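Putative histidinol-phosphate aminotransferase (Burkholderia pseudomallei, PDB 3P1T) probably catalyses the pyridoxal 5'-phosphate-dependent transfer of an amino group from L-histidinol phosphate to 2-oxoglutarate, a step in histidine biosynthesis. Local coordinates at residues 282-287 / 311-316; 146-151 / 307-312; 268-273 / 328-333; 258-263 / 322-327. All coordinates share one frame; numbering follows the deposited sequence.

Contact 1. Residues 282-287 / 311-316; sequences VENAAG and HHIRIS
With chi1 at -176°, N284 turns its CG to the side opposite its own backbone N, and the carboxamide reaches strand 312-316, where ND2 lies 3.8 Å from CG2 of I313. H311 answers from the other segment: its ring folds back beside its own N (chi1 -64°), and ND1 makes a weak hydrogen bond of 3.3 Å to O of A285. Next to these two groups the strands pair in a short antiparallel ladder. V282 and I313 form a hydrogen-bonded pair, V282 N to I313 O at 2.8 Å and I313 N to V282 O at 2.9 Å. E283 and H312 follow as a non-hydrogen-bonded pair on one face; their side chains run side by side in the same direction, CG of E283 3.9 Å from NE2 of H312. N284 N adds a further bond to O of H311 at 2.8 Å, just past the paired residues. On the face opposite E283 and H312, V282 CG2 packs against I315 CD1 at 3.8 Å, where L265 of helix 244-267 also touches both residues. The strand leaves through a type I turn, N284 to G287, tied across by N284 ND2 to O of G287 at 2.8 Å. A water lies between ND2 and O of H312, its second bond weak, while OD1 bonds to T290 OG1. The chemistry is thus divided: aliphatic carbons fill the side toward the helices, and the buried amide of N284, bonded through both OD1 and ND2, ties the turn at the end of strand 279-283.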
# COMPACT_ATOMS: atom_id res chain seq x y z
N VAL A 282 -9.98 11.01 -29.66
CA VAL A 282 -10.74 11.78 -30.66
C VAL A 282 -10.19 13.21 -30.74
O VAL A 282 -9.89 13.81 -29.70
CB VAL A 282 -12.26 11.77 -30.32
CG1 VAL A 282 -13.07 12.50 -31.39
CG2 VAL A 282 -12.77 10.35 -30.15
N GLU A 283 -10.06 13.76 -31.97
CA GLU A 283 -9.62 15.14 -32.21
C GLU A 283 -10.66 16.11 -31.68
O GLU A 283 -11.87 15.91 -31.92
CB GLU A 283 -9.36 15.43 -33.70
CG GLU A 283 -8.08 14.83 -34.25
CD GLU A 283 -7.69 15.26 -35.66
OE1 GLU A 283 -8.25 16.27 -36.16
OE2 GLU A 283 -6.81 14.59 -36.25
N ASN A 284 -10.21 17.14 -30.95
CA ASN A 284 -11.12 18.12 -30.37
C ASN A 284 -10.56 19.55 -30.52
O ASN A 284 -10.15 20.18 -29.55
CB ASN A 284 -11.38 17.80 -28.89
CG ASN A 284 -12.38 18.73 -28.25
OD1 ASN A 284 -13.35 19.19 -28.88
ND2 ASN A 284 -12.12 19.06 -26.99
N ALA A 285 -10.62 20.10 -31.74
CA ALA A 285 -10.17 21.47 -32.00
C ALA A 285 -10.98 22.51 -31.21
O ALA A 285 -10.43 23.55 -30.83
CB ALA A 285 -10.27 21.77 -33.49
N ALA A 286 -12.26 22.21 -30.92
CA ALA A 286 -13.18 23.08 -30.19
C ALA A 286 -12.76 23.32 -28.72
O ALA A 286 -13.27 24.26 -28.08
CB ALA A 286 -14.57 22.48 -30.23
N GLY A 287 -11.85 22.50 -28.20
CA GLY A 287 -11.32 22.61 -26.85
C GLY A 287 -12.33 22.36 -25.76
O GLY A 287 -13.14 21.44 -25.86
N HIS A 311 -6.31 19.61 -27.14
CA HIS A 311 -7.30 19.65 -28.22
C HIS A 311 -7.53 18.22 -28.78
O HIS A 311 -7.67 18.00 -29.99
CB HIS A 311 -6.90 20.65 -29.32
CG HIS A 311 -6.88 22.05 -28.80
ND1 HIS A 311 -8.03 22.83 -28.70
CD2 HIS A 311 -5.85 22.73 -28.24
CE1 HIS A 311 -7.65 23.97 -28.12
NE2 HIS A 311 -6.34 23.96 -27.85
N HIS A 312 -7.63 17.28 -27.83
CA HIS A 312 -7.95 15.86 -27.98
C HIS A 312 -8.74 15.42 -26.77
O HIS A 312 -8.55 15.97 -25.68
CB HIS A 312 -6.70 14.99 -28.15
CG HIS A 312 -6.05 15.02 -29.49
ND1 HIS A 312 -5.11 15.97 -29.81
CD2 HIS A 312 -6.16 14.15 -30.53
CE1 HIS A 312 -4.71 15.69 -31.04
NE2 HIS A 312 -5.32 14.60 -31.51
N ILE A 313 -9.62 14.43 -26.93
CA ILE A 313 -10.35 13.87 -25.80
C ILE A 313 -10.19 12.35 -25.84
O ILE A 313 -10.13 11.76 -26.92
CB ILE A 313 -11.85 14.30 -25.68
CG1 ILE A 313 -12.64 14.04 -27.00
CG2 ILE A 313 -11.97 15.75 -25.21
CD1 ILE A 313 -14.13 14.15 -26.91
N ARG A 314 -10.07 11.74 -24.67
CA ARG A 314 -9.97 10.29 -24.53
C ARG A 314 -11.29 9.82 -23.98
O ARG A 314 -11.66 10.15 -22.84
CB ARG A 314 -8.77 9.88 -23.64
CG ARG A 314 -8.46 8.39 -23.69
CD ARG A 314 -7.61 7.93 -22.51
NE ARG A 314 -8.37 8.03 -21.27
CZ ARG A 314 -7.83 8.15 -20.07
NH1 ARG A 314 -6.51 8.20 -19.94
NH2 ARG A 314 -8.59 8.25 -19.00
N ILE A 315 -12.06 9.11 -24.81
CA ILE A 315 -13.38 8.59 -24.45
C ILE A 315 -13.25 7.12 -24.07
O ILE A 315 -12.84 6.31 -24.91
CB ILE A 315 -14.38 8.80 -25.63
CG1 ILE A 315 -14.44 10.27 -26.10
CG2 ILE A 315 -15.76 8.25 -25.23
CD1 ILE A 315 -15.26 10.52 -27.35
N SER A 316 -13.62 6.76 -22.84
CA SER A 316 -13.59 5.35 -22.44
C SER A 316 -14.79 4.59 -23.05
O SER A 316 -15.78 5.22 -23.47
CB SER A 316 -13.59 5.21 -20.92
OG SER A 316 -12.45 5.84 -20.37
O HOH W 1 -9.42 19.20 -25.40

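Contact 2. Residues 146-151 / 307-312; sequences NPTGQA and FGLHHH
Apolar contact dominates where P147, behind a cis peptide bond, meets F307. The two side chains slide past each other in opposite directions: CG of P147 lies 3.7 Å from CD2 of F307, and CD of P147 lies 3.7 Å from CB of F307, so the pyrrolidine touches CB of F307 as well as the near side of its ring, which it meets obliquely. L309 adds a second hydrophobic patch with a single methyl, CD1, which reaches CG of P147 at 4.0 Å and CG2 of T148 at 3.9 Å; the T148 and L309 side chains cross at about a right angle. The other methyl, CD2, rests 3.8 Å above the H312 ring plane, offset toward the rim.

Polar groups work within each segment or outside the pair. OD1 of N146 stands 4.2 Å above the F307 ring plane, displaced toward the rim, and takes its hydrogen bond from NH1 of R314. In the loop 307-312, ND1 of H312 donates to O of H310 at 3.2 Å, with that oxygen in the plane of the imidazole, which restrains the rotation of the ring.

R314 packs on both P147 and F307, and a tartrate, probably from the crystallisation liquor, accepts hydrogen bonds from ND2 of N146 and NH1 of R314. An Asn-Pro-Thr-Gly loop with a cis proline, lying against an arginine that holds a carboxylic acid, is consistent with the active-site region of class I and II aminotransferases, here a buried contact, probably where the large and small domains meet, as in relatives.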
# COMPACT_ATOMS: atom_id res chain seq x y z
N ASN A 146 -1.26 4.92 -23.41
CA ASN A 146 -2.31 5.77 -22.85
C ASN A 146 -1.85 7.21 -23.07
O ASN A 146 -0.72 7.51 -22.66
CB ASN A 146 -2.57 5.43 -21.37
CG ASN A 146 -3.60 6.29 -20.66
OD1 ASN A 146 -4.34 7.05 -21.26
ND2 ASN A 146 -3.66 6.17 -19.35
N PRO A 147 -2.57 8.08 -23.83
CA PRO A 147 -3.95 7.96 -24.32
C PRO A 147 -4.12 7.70 -25.83
O PRO A 147 -5.25 7.82 -26.33
CB PRO A 147 -4.49 9.36 -24.01
CG PRO A 147 -3.33 10.26 -24.33
CD PRO A 147 -2.08 9.47 -24.02
N THR A 148 -3.03 7.35 -26.56
CA THR A 148 -3.09 7.19 -28.02
C THR A 148 -3.74 5.88 -28.44
O THR A 148 -4.34 5.80 -29.51
CB THR A 148 -1.68 7.31 -28.63
OG1 THR A 148 -0.88 6.22 -28.20
CG2 THR A 148 -1.00 8.64 -28.29
N GLY A 149 -3.62 4.87 -27.59
CA GLY A 149 -4.16 3.54 -27.85
C GLY A 149 -3.33 2.78 -28.86
O GLY A 149 -3.75 1.74 -29.35
N GLN A 150 -2.14 3.30 -29.19
CA GLN A 150 -1.23 2.70 -30.14
C GLN A 150 -0.38 1.65 -29.48
O GLN A 150 0.01 1.78 -28.31
CB GLN A 150 -0.31 3.77 -30.79
CG GLN A 150 -1.03 4.86 -31.57
CD GLN A 150 -1.90 4.34 -32.67
OE1 GLN A 150 -1.44 3.69 -33.63
NE2 GLN A 150 -3.20 4.61 -32.54
N ALA A 151 -0.05 0.61 -30.27
CA ALA A 151 0.81 -0.50 -29.89
C ALA A 151 2.21 -0.35 -30.51
O ALA A 151 2.33 0.13 -31.64
CB ALA A 151 0.19 -1.82 -30.31
N PHE A 307 -1.99 14.62 -20.83
CA PHE A 307 -0.93 13.76 -21.35
C PHE A 307 -0.10 14.46 -22.45
O PHE A 307 0.76 13.82 -23.04
CB PHE A 307 -1.54 12.46 -21.89
CG PHE A 307 -2.51 11.83 -20.94
CD1 PHE A 307 -2.06 11.09 -19.84
CD2 PHE A 307 -3.88 11.98 -21.11
CE1 PHE A 307 -2.96 10.53 -18.94
CE2 PHE A 307 -4.78 11.41 -20.21
CZ PHE A 307 -4.32 10.69 -19.13
N GLY A 308 -0.33 15.75 -22.67
CA GLY A 308 0.40 16.54 -23.65
C GLY A 308 -0.26 16.62 -25.01
O GLY A 308 0.28 17.23 -25.94
N LEU A 309 -1.45 15.98 -25.12
CA LEU A 309 -2.23 15.97 -26.35
C LEU A 309 -3.42 16.90 -26.21
O LEU A 309 -4.57 16.44 -26.16
CB LEU A 309 -2.68 14.56 -26.72
CG LEU A 309 -1.72 13.77 -27.55
CD1 LEU A 309 -2.07 12.31 -27.50
CD2 LEU A 309 -1.69 14.26 -28.98
N HIS A 310 -3.15 18.22 -26.17
CA HIS A 310 -4.18 19.25 -26.07
C HIS A 310 -5.05 19.20 -27.30
O HIS A 310 -4.59 18.77 -28.37
CB HIS A 310 -3.55 20.63 -25.92
CG HIS A 310 -2.65 20.70 -24.74
ND1 HIS A 310 -1.30 20.37 -24.83
CD2 HIS A 310 -2.95 20.98 -23.45
CE1 HIS A 310 -0.83 20.47 -23.60
NE2 HIS A 310 -1.77 20.85 -22.74
N HIS A 311 -6.31 19.61 -27.14
CA HIS A 311 -7.30 19.65 -28.22
C HIS A 311 -7.53 18.22 -28.78
O HIS A 311 -7.67 18.00 -29.99
CB HIS A 311 -6.90 20.65 -29.32
CG HIS A 311 -6.88 22.05 -28.80
ND1 HIS A 311 -8.03 22.83 -28.70
CD2 HIS A 311 -5.85 22.73 -28.24
CE1 HIS A 311 -7.65 23.97 -28.12
NE2 HIS A 311 -6.34 23.96 -27.85
N HIS A 312 -7.63 17.28 -27.83
CA HIS A 312 -7.95 15.86 -27.98
C HIS A 312 -8.74 15.42 -26.77
O HIS A 312 -8.55 15.97 -25.68
CB HIS A 312 -6.70 14.99 -28.15
CG HIS A 312 -6.05 15.02 -29.49
ND1 HIS A 312 -5.11 15.97 -29.81
CD2 HIS A 312 -6.16 14.15 -30.53
CE1 HIS A 312 -4.71 15.69 -31.04
NE2 HIS A 312 -5.32 14.60 -31.51

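Contact 3. Residues 268-273 / 328-333; sequences LGYRVA and AALAEY
Y270 pushes its hydroxyl into the last turn of helix 320-333, just beyond the Schellman motif at G269 that closes helix 244-267. OH donates to O of L330 at 2.7 Å, in the carbonyl plane and on a lone pair, and the accepting oxygen lies in the plane of the tyrosine ring, at its edge. The same hydroxyl end is packed by carbon: CB of L330 sits 3.5 Å from OH and 3.8 Å from CZ of Y270, and the Y333 ring turns an edge to it, CD2 of Y333 3.5 Å from OH of Y270, which lies in the plane of that ring.

Beside this bond, L268 rests both methyls on A331, CD1 3.7 Å from CA of A331 and CD2 3.9 Å from CB of A331. Its CG stands opposite the carbonyl carbon (chi1 -70°), directing the isobutyl group at the helix. One layer out, L265 and V282 touch Y270, wedging it between helix 244-267 and strand 279-283. E332 forms a salt bridge with R297, and the Y333 ring meets that of F293 on helix 288-296, while OH of Y333 is hydrogen-bonded to OG1 of T290.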
# COMPACT_ATOMS: atom_id res chain seq x y z
N LEU A 268 -20.05 10.47 -38.05
CA LEU A 268 -20.54 11.77 -37.60
C LEU A 268 -19.54 12.90 -37.97
O LEU A 268 -19.84 14.09 -37.77
CB LEU A 268 -20.82 11.77 -36.07
CG LEU A 268 -22.01 10.93 -35.60
CD1 LEU A 268 -22.03 10.80 -34.11
CD2 LEU A 268 -23.34 11.51 -36.08
N GLY A 269 -18.38 12.52 -38.51
CA GLY A 269 -17.35 13.45 -38.95
C GLY A 269 -16.16 13.65 -38.03
O GLY A 269 -15.26 14.41 -38.37
N TYR A 270 -16.15 12.96 -36.87
CA TYR A 270 -15.05 13.06 -35.90
C TYR A 270 -13.82 12.29 -36.40
O TYR A 270 -13.94 11.34 -37.17
CB TYR A 270 -15.48 12.56 -34.51
CG TYR A 270 -16.55 13.40 -33.86
CD1 TYR A 270 -16.22 14.54 -33.12
CD2 TYR A 270 -17.90 13.05 -33.95
CE1 TYR A 270 -17.21 15.32 -32.52
CE2 TYR A 270 -18.90 13.85 -33.38
CZ TYR A 270 -18.55 14.99 -32.68
OH TYR A 270 -19.53 15.76 -32.09
N ARG A 271 -12.63 12.75 -35.98
CA ARG A 271 -11.37 12.09 -36.35
C ARG A 271 -10.93 11.28 -35.13
O ARG A 271 -10.56 11.82 -34.09
CB ARG A 271 -10.30 13.08 -36.85
CG ARG A 271 -10.71 13.79 -38.13
CD ARG A 271 -9.56 14.03 -39.08
NE ARG A 271 -10.03 14.81 -40.23
CZ ARG A 271 -9.68 16.07 -40.47
NH1 ARG A 271 -8.81 16.68 -39.68
NH2 ARG A 271 -10.16 16.70 -41.53
N VAL A 272 -11.09 9.97 -35.26
CA VAL A 272 -10.82 9.00 -34.21
C VAL A 272 -9.56 8.23 -34.56
O VAL A 272 -9.38 7.85 -35.72
CB VAL A 272 -12.05 8.04 -34.03
CG1 VAL A 272 -11.86 7.11 -32.83
CG2 VAL A 272 -13.35 8.83 -33.90
N ALA A 273 -8.70 8.01 -33.58
CA ALA A 273 -7.48 7.23 -33.73
C ALA A 273 -7.74 5.75 -33.48
O ALA A 273 -8.59 5.41 -32.64
CB ALA A 273 -6.41 7.75 -32.77
N ALA A 328 -25.20 9.82 -28.76
CA ALA A 328 -26.36 10.70 -28.99
C ALA A 328 -25.98 12.16 -28.74
O ALA A 328 -26.37 13.03 -29.52
CB ALA A 328 -27.52 10.30 -28.10
N ALA A 329 -25.16 12.42 -27.71
CA ALA A 329 -24.68 13.76 -27.37
C ALA A 329 -23.73 14.31 -28.43
O ALA A 329 -23.90 15.46 -28.82
CB ALA A 329 -23.98 13.75 -26.02
N LEU A 330 -22.75 13.50 -28.91
CA LEU A 330 -21.80 13.97 -29.93
C LEU A 330 -22.48 13.98 -31.32
O LEU A 330 -22.00 14.69 -32.21
CB LEU A 330 -20.49 13.17 -29.94
CG LEU A 330 -19.56 13.40 -28.73
CD1 LEU A 330 -18.38 12.46 -28.75
CD2 LEU A 330 -19.06 14.82 -28.67
N ALA A 331 -23.60 13.25 -31.50
CA ALA A 331 -24.35 13.37 -32.76
C ALA A 331 -24.98 14.76 -32.80
O ALA A 331 -24.88 15.45 -33.82
CB ALA A 331 -25.41 12.28 -32.88
N GLU A 332 -25.54 15.21 -31.65
CA GLU A 332 -26.15 16.52 -31.45
C GLU A 332 -25.09 17.63 -31.62
O GLU A 332 -25.37 18.63 -32.28
CB GLU A 332 -26.80 16.60 -30.06
CG GLU A 332 -27.61 17.86 -29.79
CD GLU A 332 -28.01 18.13 -28.35
OE1 GLU A 332 -28.00 17.20 -27.52
OE2 GLU A 332 -28.34 19.31 -28.06
N TYR A 333 -23.88 17.44 -31.06
CA TYR A 333 -22.77 18.39 -31.12
C TYR A 333 -22.22 18.56 -32.55
O TYR A 333 -21.76 19.66 -32.86
CB TYR A 333 -21.65 17.94 -30.18
CG TYR A 333 -20.57 18.98 -29.93
CD1 TYR A 333 -20.86 20.18 -29.29
CD2 TYR A 333 -19.24 18.72 -30.24
CE1 TYR A 333 -19.87 21.13 -29.03
CE2 TYR A 333 -18.24 19.67 -30.00
CZ TYR A 333 -18.56 20.87 -29.37
OH TYR A 333 -17.56 21.78 -29.09

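Contact 4. Residues 258-263 / 322-327; sequences RRRVAD and DNDRLL. With SO4 (sulfate ion), chain E.
Helices 244-267 and 320-333, in what is the C-terminal small domain of this fold, lie side by side, R260 and V261 of the first facing N323, D324, L326 and L327 of the second. The axes of the short segments pass 10.9 Å apart and run parallel to within 5°. R260 bridges the outer part of the groove. Its chain bends at chi3 (93°), and the guanidinium meets one carboxylate oxygen with both terminal nitrogens: OD1 of D324 is 2.8 Å from NH2 and 2.9 Å from NH1 of R260. The two planes are almost perpendicular and both hydrogen bonds are weak, so the salt bridge probably relies more on charge. CD1 of L327 covers one face of the same guanidinium, 3.6 Å from NH1, while Q257 takes the NE hydrogen and also binds ND2 of N323.

Deeper in, the V261 methyls divide the work: CG2 lies 3.8 Å from CB of N323, and CG1 is 4.2 Å from CD2 of L326. R259 points elsewhere and holds a sulfate, probably from the crystallisation liquor, end-on with NH2 to O2 at 3.0 Å and NH1 to O3 at 3.1 Å; NH1 also salt-bridges D263 within the guanidinium plane.

Around the pair, L327 touches A264 and L265 further along helix 244-267, V261 and N323 reach I317, and L326 packs down on I299 and V301 of strand 299-303.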
# COMPACT_ATOMS: atom_id res chain seq x y z
N ARG A 258 -16.01 -0.72 -28.74
CA ARG A 258 -14.93 0.15 -29.25
C ARG A 258 -15.07 0.30 -30.79
O ARG A 258 -14.95 1.40 -31.33
CB ARG A 258 -13.55 -0.42 -28.87
CG ARG A 258 -12.37 0.50 -29.19
CD ARG A 258 -11.04 -0.13 -28.79
NE ARG A 258 -10.73 -1.35 -29.55
CZ ARG A 258 -9.83 -2.26 -29.18
NH1 ARG A 258 -9.17 -2.14 -28.04
NH2 ARG A 258 -9.62 -3.33 -29.94
N ARG A 259 -15.40 -0.81 -31.47
CA ARG A 259 -15.60 -0.82 -32.91
C ARG A 259 -16.84 0.03 -33.25
O ARG A 259 -16.75 0.90 -34.13
CB ARG A 259 -15.71 -2.27 -33.41
CG ARG A 259 -16.08 -2.47 -34.90
CD ARG A 259 -15.20 -1.72 -35.89
NE ARG A 259 -13.81 -2.13 -35.84
CZ ARG A 259 -12.80 -1.36 -36.23
NH1 ARG A 259 -13.03 -0.12 -36.66
NH2 ARG A 259 -11.55 -1.81 -36.16
N ARG A 260 -17.96 -0.16 -32.51
CA ARG A 260 -19.21 0.60 -32.69
C ARG A 260 -18.95 2.10 -32.51
O ARG A 260 -19.28 2.87 -33.41
CB ARG A 260 -20.32 0.13 -31.71
CG ARG A 260 -21.53 1.09 -31.68
CD ARG A 260 -22.77 0.54 -31.05
NE ARG A 260 -22.88 0.84 -29.63
CZ ARG A 260 -23.75 1.70 -29.11
NH1 ARG A 260 -24.61 2.35 -29.90
NH2 ARG A 260 -23.79 1.90 -27.80
N VAL A 261 -18.38 2.52 -31.37
CA VAL A 261 -18.15 3.92 -31.04
C VAL A 261 -17.20 4.57 -32.08
O VAL A 261 -17.55 5.64 -32.59
CB VAL A 261 -17.62 4.08 -29.59
CG1 VAL A 261 -17.17 5.51 -29.30
CG2 VAL A 261 -18.70 3.68 -28.59
N ALA A 262 -16.07 3.91 -32.44
CA ALA A 262 -15.12 4.42 -33.42
C ALA A 262 -15.80 4.63 -34.81
O ALA A 262 -15.67 5.71 -35.39
CB ALA A 262 -13.92 3.49 -33.55
N ASP A 263 -16.55 3.62 -35.30
CA ASP A 263 -17.21 3.71 -36.60
C ASP A 263 -18.32 4.77 -36.61
O ASP A 263 -18.40 5.54 -37.58
CB ASP A 263 -17.80 2.34 -37.01
CG ASP A 263 -16.79 1.26 -37.39
OD1 ASP A 263 -15.56 1.56 -37.44
OD2 ASP A 263 -17.23 0.12 -37.70
N ASP A 322 -24.32 3.34 -21.87
CA ASP A 322 -23.40 4.47 -21.64
C ASP A 322 -22.87 5.04 -22.97
O ASP A 322 -22.92 6.26 -23.19
CB ASP A 322 -22.21 4.03 -20.78
CG ASP A 322 -22.58 3.57 -19.38
OD1 ASP A 322 -23.66 3.99 -18.88
OD2 ASP A 322 -21.76 2.82 -18.76
N ASN A 323 -22.41 4.15 -23.85
CA ASN A 323 -21.91 4.45 -25.18
C ASN A 323 -23.03 5.04 -26.04
O ASN A 323 -22.75 5.93 -26.84
CB ASN A 323 -21.31 3.20 -25.81
CG ASN A 323 -20.18 2.59 -25.01
OD1 ASN A 323 -19.55 3.23 -24.17
ND2 ASN A 323 -19.90 1.33 -25.26
N ASP A 324 -24.30 4.58 -25.82
CA ASP A 324 -25.51 5.11 -26.47
C ASP A 324 -25.67 6.61 -26.15
O ASP A 324 -25.85 7.42 -27.06
CB ASP A 324 -26.79 4.33 -26.03
CG ASP A 324 -27.13 3.01 -26.73
OD1 ASP A 324 -26.51 2.70 -27.78
OD2 ASP A 324 -28.08 2.31 -26.26
N ARG A 325 -25.54 6.97 -24.85
CA ARG A 325 -25.65 8.33 -24.30
C ARG A 325 -24.59 9.25 -24.93
O ARG A 325 -24.94 10.35 -25.39
CB ARG A 325 -25.52 8.32 -22.77
CG ARG A 325 -26.76 7.76 -22.05
CD ARG A 325 -27.30 8.69 -20.97
NE ARG A 325 -27.43 10.05 -21.49
CZ ARG A 325 -26.93 11.14 -20.92
NH1 ARG A 325 -26.32 11.06 -19.73
NH2 ARG A 325 -27.07 12.33 -21.49
N LEU A 326 -23.32 8.78 -24.98
CA LEU A 326 -22.20 9.51 -25.55
C LEU A 326 -22.42 9.79 -27.03
O LEU A 326 -22.25 10.93 -27.47
CB LEU A 326 -20.86 8.78 -25.38
CG LEU A 326 -19.72 9.48 -26.13
CD1 LEU A 326 -18.84 10.24 -25.20
CD2 LEU A 326 -19.03 8.56 -27.14
N LEU A 327 -22.76 8.74 -27.80
CA LEU A 327 -22.96 8.87 -29.24
C LEU A 327 -24.11 9.83 -29.56
O LEU A 327 -23.98 10.63 -30.50
CB LEU A 327 -23.20 7.49 -29.90
CG LEU A 327 -21.99 6.53 -29.93
CD1 LEU A 327 -22.39 5.17 -30.42
CD2 LEU A 327 -20.83 7.06 -30.78
S SO4 E . -9.31 1.17 -36.73
O1 SO4 E . -8.16 1.84 -37.34
O2 SO4 E . -9.00 -0.29 -36.64
O3 SO4 E . -10.47 1.38 -37.59
O4 SO4 E . -9.60 1.74 -35.39

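Contacts 1, 3 and 4 all build one unit, the four-stranded sheet with helices 244-267 and 320-333 on it. Contacts 1 and 4 are partly buried: contact 1 joins two of the strands by backbone bonds, and contact 4 pairs the helices through methyls and an outer salt bridge. Contact 3, the surface contact, fastens the exit of one helix to the end of the other with a tyrosine bond. I315 links strand to helix, touching L330 of contact 3 and L326 of contact 4. Contact 2 differs: wholly buried and almost purely apolar, it joins loops far apart in sequence, and it meets contact 1 through R314.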